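PDB 2JL1: triphenylmethane reductase from Citrobacter sp., which probably uses NADPH to reduce triphenylmethane dyes, an activity of interest for the bioremediation of these dyes. Local coordinates for residues I161-V173 / V199-L213. Numbering follows the deposited sequence. Where two conformers were deposited one is given.
Sequences IVTNAGSGIVNSV and VSNQPWTFDELAQIL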
loop_
_atom_site.group_PDB
_atom_site.type_symbol
_atom_site.label_atom_id
_atom_site.label_comp_id
_atom_site.label_asym_id
_atom_site.label_seq_id
_atom_site.Cartn_x
_atom_site.Cartn_y
_atom_site.Cartn_z
ATOM N N ILE A 161 5.671 9.673 -36.824
ATOM C CA ILE A 161 5.389 9.539 -35.397
ATOM C C ILE A 161 6.754 9.353 -34.741
ATOM O O ILE A 161 7.460 8.404 -35.071
ATOM C CB ILE A 161 4.522 8.295 -35.091
ATOM C CG1 ILE A 161 3.142 8.420 -35.744
ATOM C CG2 ILE A 161 4.373 8.102 -33.590
ATOM C CD1 ILE A 161 2.280 7.121 -35.643
ATOM N N VAL A 162 7.122 10.269 -33.838
ATOM C CA VAL A 162 8.435 10.258 -33.182
ATOM C C VAL A 162 8.276 9.795 -31.723
ATOM O O VAL A 162 7.519 10.403 -30.941
ATOM C CB VAL A 162 9.119 11.677 -33.264
ATOM C CG1 VAL A 162 10.500 11.682 -32.608
ATOM C CG2 VAL A 162 9.261 12.121 -34.700
ATOM N N THR A 163 8.912 8.676 -31.376
ATOM C CA THR A 163 8.854 8.147 -30.006
ATOM C C THR A 163 10.186 7.561 -29.626
ATOM O O THR A 163 10.969 7.212 -30.485
ATOM C CB THR A 163 7.877 6.936 -29.879
ATOM O OG1 THR A 163 8.528 5.752 -30.355
ATOM C CG2 THR A 163 6.610 7.150 -30.661
ATOM N N ASN A 164 10.414 7.383 -28.330
ATOM C CA ASN A 164 11.531 6.549 -27.887
ATOM C C ASN A 164 11.077 5.174 -27.379
ATOM O O ASN A 164 11.734 4.596 -26.517
ATOM C CB ASN A 164 12.373 7.276 -26.821
ATOM C CG ASN A 164 11.536 7.796 -25.666
ATOM O OD1 ASN A 164 10.525 8.458 -25.877
ATOM N ND2 ASN A 164 11.958 7.509 -24.434
ATOM N N ALA A 165 10.003 4.630 -27.965
ATOM C CA ALA A 165 9.426 3.341 -27.544
ATOM C C ALA A 165 10.024 2.122 -28.232
ATOM O O ALA A 165 9.733 0.991 -27.850
ATOM C CB ALA A 165 7.910 3.340 -27.758
ATOM N N GLY A 166 10.856 2.336 -29.242
ATOM C CA GLY A 166 11.345 1.250 -30.081
ATOM C C GLY A 166 10.217 0.378 -30.613
ATOM O O GLY A 166 9.196 0.882 -31.125
ATOM N N SER A 167 10.400 -0.935 -30.469
ATOM C CA SER A 167 9.434 -1.908 -30.894
ATOM C C SER A 167 8.698 -2.448 -29.677
ATOM O O SER A 167 8.177 -3.544 -29.709
ATOM C CB SER A 167 10.136 -3.045 -31.663
ATOM O OG SER A 167 10.973 -3.799 -30.798
ATOM N N GLY A 168 8.649 -1.644 -28.610
ATOM C CA GLY A 168 7.917 -1.967 -27.416
ATOM C C GLY A 168 6.451 -2.251 -27.726
ATOM O O GLY A 168 5.827 -1.602 -28.574
ATOM N N ILE A 169 5.938 -3.287 -27.077
ATOM C CA ILE A 169 4.588 -3.763 -27.303
ATOM C C ILE A 169 3.586 -3.001 -26.415
ATOM O O ILE A 169 3.872 -2.729 -25.245
ATOM C CB ILE A 169 4.535 -5.288 -27.053
ATOM C CG1 ILE A 169 5.383 -6.023 -28.122
ATOM C CG2 ILE A 169 3.100 -5.798 -27.058
ATOM C CD1 ILE A 169 5.654 -7.502 -27.758
ATOM N N VAL A 170 2.414 -2.669 -26.965
ATOM C CA VAL A 170 1.438 -1.857 -26.246
ATOM C C VAL A 170 0.093 -2.585 -26.114
ATOM O O VAL A 170 -0.569 -2.877 -27.105
ATOM C CB VAL A 170 1.231 -0.455 -26.910
ATOM C CG1 VAL A 170 0.360 0.456 -26.017
ATOM C CG2 VAL A 170 2.584 0.254 -27.179
ATOM N N ASN A 171 -0.335 -2.792 -24.876
ATOM C CA ASN A 171 -1.571 -3.530 -24.559
ATOM C C ASN A 171 -2.705 -2.565 -24.164
ATOM O O ASN A 171 -3.681 -2.954 -23.486
ATOM C CB ASN A 171 -1.271 -4.518 -23.424
ATOM C CG ASN A 171 -0.914 -3.800 -22.128
ATOM O OD1 ASN A 171 -0.908 -2.547 -22.078
ATOM N ND2 ASN A 171 -0.617 -4.567 -21.084
ATOM N N SER A 172 -2.580 -1.309 -24.608
ATOM C CA SER A 172 -3.537 -0.249 -24.262
ATOM C C SER A 172 -4.982 -0.551 -24.657
ATOM O O SER A 172 -5.246 -1.318 -25.577
ATOM C CB SER A 172 -3.108 1.094 -24.865
ATOM O OG SER A 172 -3.260 1.093 -26.289
ATOM N N VAL A 173 -5.931 0.034 -23.945
ATOM C CA VAL A 173 -7.328 -0.019 -24.381
ATOM C C VAL A 173 -7.929 1.372 -24.161
ATOM O O VAL A 173 -7.468 2.123 -23.303
ATOM C CB VAL A 173 -8.143 -1.095 -23.628
ATOM C CG1 VAL A 173 -7.719 -2.522 -24.021
ATOM C CG2 VAL A 173 -8.001 -0.905 -22.136
ATOM N N VAL A 199 -6.773 -5.190 -20.110
ATOM C CA VAL A 199 -5.837 -4.840 -21.160
ATOM C C VAL A 199 -6.281 -5.510 -22.471
ATOM O O VAL A 199 -7.216 -6.342 -22.506
ATOM C CB VAL A 199 -4.379 -5.291 -20.822
ATOM C CG1 VAL A 199 -3.912 -4.755 -19.470
ATOM C CG2 VAL A 199 -4.257 -6.807 -20.841
ATOM N N SER A 200 -5.581 -5.173 -23.540
ATOM C CA SER A 200 -5.868 -5.744 -24.861
ATOM C C SER A 200 -5.194 -7.085 -25.023
ATOM O O SER A 200 -4.054 -7.247 -24.617
ATOM C CB SER A 200 -5.302 -4.830 -25.943
ATOM O OG SER A 200 -5.665 -5.297 -27.224
ATOM N N ASN A 201 -5.875 -8.025 -25.675
ATOM C CA ASN A 201 -5.216 -9.239 -26.152
ATOM C C ASN A 201 -4.918 -9.180 -27.664
ATOM O O ASN A 201 -4.754 -10.204 -28.328
ATOM C CB ASN A 201 -6.020 -10.493 -25.763
ATOM C CG ASN A 201 -7.467 -10.428 -26.201
ATOM O OD1 ASN A 201 -7.867 -9.568 -26.999
ATOM N ND2 ASN A 201 -8.275 -11.337 -25.657
ATOM N N GLN A 202 -4.854 -7.959 -28.182
ATOM C CA GLN A 202 -4.371 -7.679 -29.536
ATOM C C GLN A 202 -3.452 -6.448 -29.496
ATOM O O GLN A 202 -3.798 -5.372 -30.002
ATOM C CB GLN A 202 -5.529 -7.457 -30.512
ATOM C CG GLN A 202 -6.443 -8.663 -30.677
ATOM C CD GLN A 202 -7.555 -8.378 -31.653
ATOM O OE1 GLN A 202 -8.587 -7.775 -31.292
ATOM N NE2 GLN A 202 -7.341 -8.764 -32.908
ATOM N N PRO A 203 -2.262 -6.610 -28.916
ATOM C CA PRO A 203 -1.345 -5.477 -28.732
ATOM C C PRO A 203 -0.756 -4.998 -30.069
ATOM O O PRO A 203 -0.864 -5.701 -31.086
ATOM C CB PRO A 203 -0.254 -6.046 -27.809
ATOM C CG PRO A 203 -0.288 -7.563 -28.050
ATOM C CD PRO A 203 -1.706 -7.896 -28.424
ATOM N N TRP A 204 -0.134 -3.826 -30.037
ATOM C CA TRP A 204 0.353 -3.147 -31.241
ATOM C C TRP A 204 1.714 -2.523 -30.950
ATOM O O TRP A 204 2.179 -2.508 -29.805
ATOM C CB TRP A 204 -0.661 -2.072 -31.672
ATOM C CG TRP A 204 -1.088 -1.081 -30.561
ATOM C CD1 TRP A 204 -2.084 -1.262 -29.657
ATOM C CD2 TRP A 204 -0.561 0.241 -30.313
ATOM N NE1 TRP A 204 -2.200 -0.167 -28.841
ATOM C CE2 TRP A 204 -1.289 0.780 -29.225
ATOM C CE3 TRP A 204 0.446 1.017 -30.907
ATOM C CZ2 TRP A 204 -1.031 2.060 -28.698
ATOM C CZ3 TRP A 204 0.711 2.285 -30.391
ATOM C CH2 TRP A 204 -0.023 2.799 -29.293
ATOM N N THR A 205 2.373 -2.040 -31.992
ATOM C CA THR A 205 3.635 -1.368 -31.829
ATOM C C THR A 205 3.458 -0.023 -32.520
ATOM O O THR A 205 2.472 0.184 -33.276
ATOM C CB THR A 205 4.789 -2.161 -32.489
ATOM O OG1 THR A 205 4.493 -2.350 -33.881
ATOM C CG2 THR A 205 4.965 -3.556 -31.804
ATOM N N PHE A 206 4.406 0.876 -32.317
ATOM C CA PHE A 206 4.320 2.173 -32.995
ATOM C C PHE A 206 4.559 2.101 -34.506
ATOM O O PHE A 206 3.968 2.871 -35.260
ATOM C CB PHE A 206 5.186 3.215 -32.297
ATOM C CG PHE A 206 4.570 3.721 -31.036
ATOM C CD1 PHE A 206 4.844 3.109 -29.816
ATOM C CD2 PHE A 206 3.652 4.778 -31.069
ATOM C CE1 PHE A 206 4.254 3.561 -28.640
ATOM C CE2 PHE A 206 3.026 5.232 -29.871
ATOM C CZ PHE A 206 3.329 4.610 -28.665
ATOM N N ASP A 207 5.396 1.161 -34.949
ATOM C CA ASP A 207 5.467 0.817 -36.373
ATOM C C ASP A 207 4.090 0.539 -36.965
ATOM O O ASP A 207 3.758 1.076 -38.022
ATOM C CB ASP A 207 6.388 -0.384 -36.616
ATOM C CG ASP A 207 7.841 0.006 -36.701
ATOM O OD1 ASP A 207 8.176 1.196 -36.515
ATOM O OD2 ASP A 207 8.661 -0.877 -37.000
ATOM N N GLU A 208 3.306 -0.295 -36.283
ATOM C CA GLU A 208 1.941 -0.644 -36.669
ATOM C C GLU A 208 1.009 0.570 -36.662
ATOM O O GLU A 208 0.196 0.734 -37.563
ATOM C CB GLU A 208 1.343 -1.696 -35.726
ATOM C CG GLU A 208 -0.002 -2.201 -36.234
ATOM C CD GLU A 208 -0.606 -3.322 -35.414
ATOM O OE1 GLU A 208 0.036 -3.815 -34.455
ATOM O OE2 GLU A 208 -1.736 -3.725 -35.773
ATOM N N LEU A 209 1.123 1.407 -35.626
ATOM C CA LEU A 209 0.353 2.636 -35.583
ATOM C C LEU A 209 0.643 3.541 -36.781
ATOM O O LEU A 209 -0.276 4.166 -37.320
ATOM C CB LEU A 209 0.618 3.415 -34.273
ATOM C CG LEU A 209 -0.199 4.709 -34.080
ATOM C CD1 LEU A 209 -1.707 4.437 -34.215
ATOM C CD2 LEU A 209 0.111 5.329 -32.717
ATOM N N ALA A 210 1.914 3.669 -37.153
ATOM C CA ALA A 210 2.275 4.521 -38.306
ATOM C C ALA A 210 1.690 3.956 -39.607
ATOM O O ALA A 210 1.264 4.719 -40.509
ATOM C CB ALA A 210 3.793 4.688 -38.410
ATOM N N GLN A 211 1.646 2.629 -39.700
ATOM C CA GLN A 211 1.137 1.947 -40.904
ATOM C C GLN A 211 -0.356 2.128 -40.970
ATOM O O GLN A 211 -0.882 2.440 -42.026
ATOM C CB GLN A 211 1.525 0.442 -40.942
ATOM C CG GLN A 211 0.799 -0.396 -42.036
ATOM C CD GLN A 211 1.239 -0.084 -43.469
ATOM O OE1 GLN A 211 2.379 0.330 -43.714
ATOM N NE2 GLN A 211 0.325 -0.284 -44.431
ATOM N N ILE A 212 -1.036 1.976 -39.839
ATOM C CA ILE A 212 -2.467 2.247 -39.762
ATOM C C ILE A 212 -2.798 3.712 -40.065
ATOM O O ILE A 212 -3.732 3.980 -40.820
ATOM C CB ILE A 212 -3.062 1.821 -38.383
ATOM C CG1 ILE A 212 -3.101 0.287 -38.259
ATOM C CG2 ILE A 212 -4.443 2.379 -38.193
ATOM C CD1 ILE A 212 -3.254 -0.191 -36.810
ATOM N N LEU A 213 -2.055 4.659 -39.482
ATOM C CA LEU A 213 -2.250 6.091 -39.796
ATOM C C LEU A 213 -2.038 6.389 -41.292
ATOM O O LEU A 213 -2.778 7.196 -41.894
ATOM C CB LEU A 213 -1.301 6.945 -38.959
ATOM C CG LEU A 213 -1.467 8.455 -38.740
ATOM C CD1 LEU A 213 -2.914 8.860 -38.474
ATOM C CD2 LEU A 213 -0.541 8.879 -37.585
HETATM O O HOH W 1 7.577 -0.205 -33.400
HETATM O O HOH W 2 6.478 0.148 -30.379
#
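Ile161 reaches from the short strand onto helix 206-213, where its CD1 lies 3.7 Å from Ala210 CA and also meets Leu209 and Leu213. Alanine suits this place because its small side chain lets the isoleucine tip come down to the helix backbone. One turn earlier, the flat ring of Phe206 packs against Thr163, Ala165 and Val170: Thr163 CG2 sits over one face, 4.1 Å from the ring centroid, and Trp204 CZ3 lies over the opposite face. Thr163 turns its methyl to the ring while OG1 bonds His223. Val170 touches both rings, CG2 meeting Phe206 CE1 at 4.0 Å and CB lying over the indole, 3.8 Å from the centroid of its six-membered ring. Its backbone forms an antiparallel hydrogen-bonded pair with Trp204, Val170 N to Trp204 O being 2.9 Å. Trp204 CG stands between its own backbone N and carbonyl carbon (chi1 52°), which folds the indole back beneath the valine, and NE1 donates in the ring plane to Ser172 OG (3.0 Å), itself bonded to Thr144. Two waters link the type II' turn Ala165-Gly168 to the first NH groups of the helix. The loops run antiparallel between the NADP-binding Rossmann fold and the part holding strand 160-163 and helix 206-217, consistent with an NmrA-like, atypical short-chain dehydrogenase/reductase.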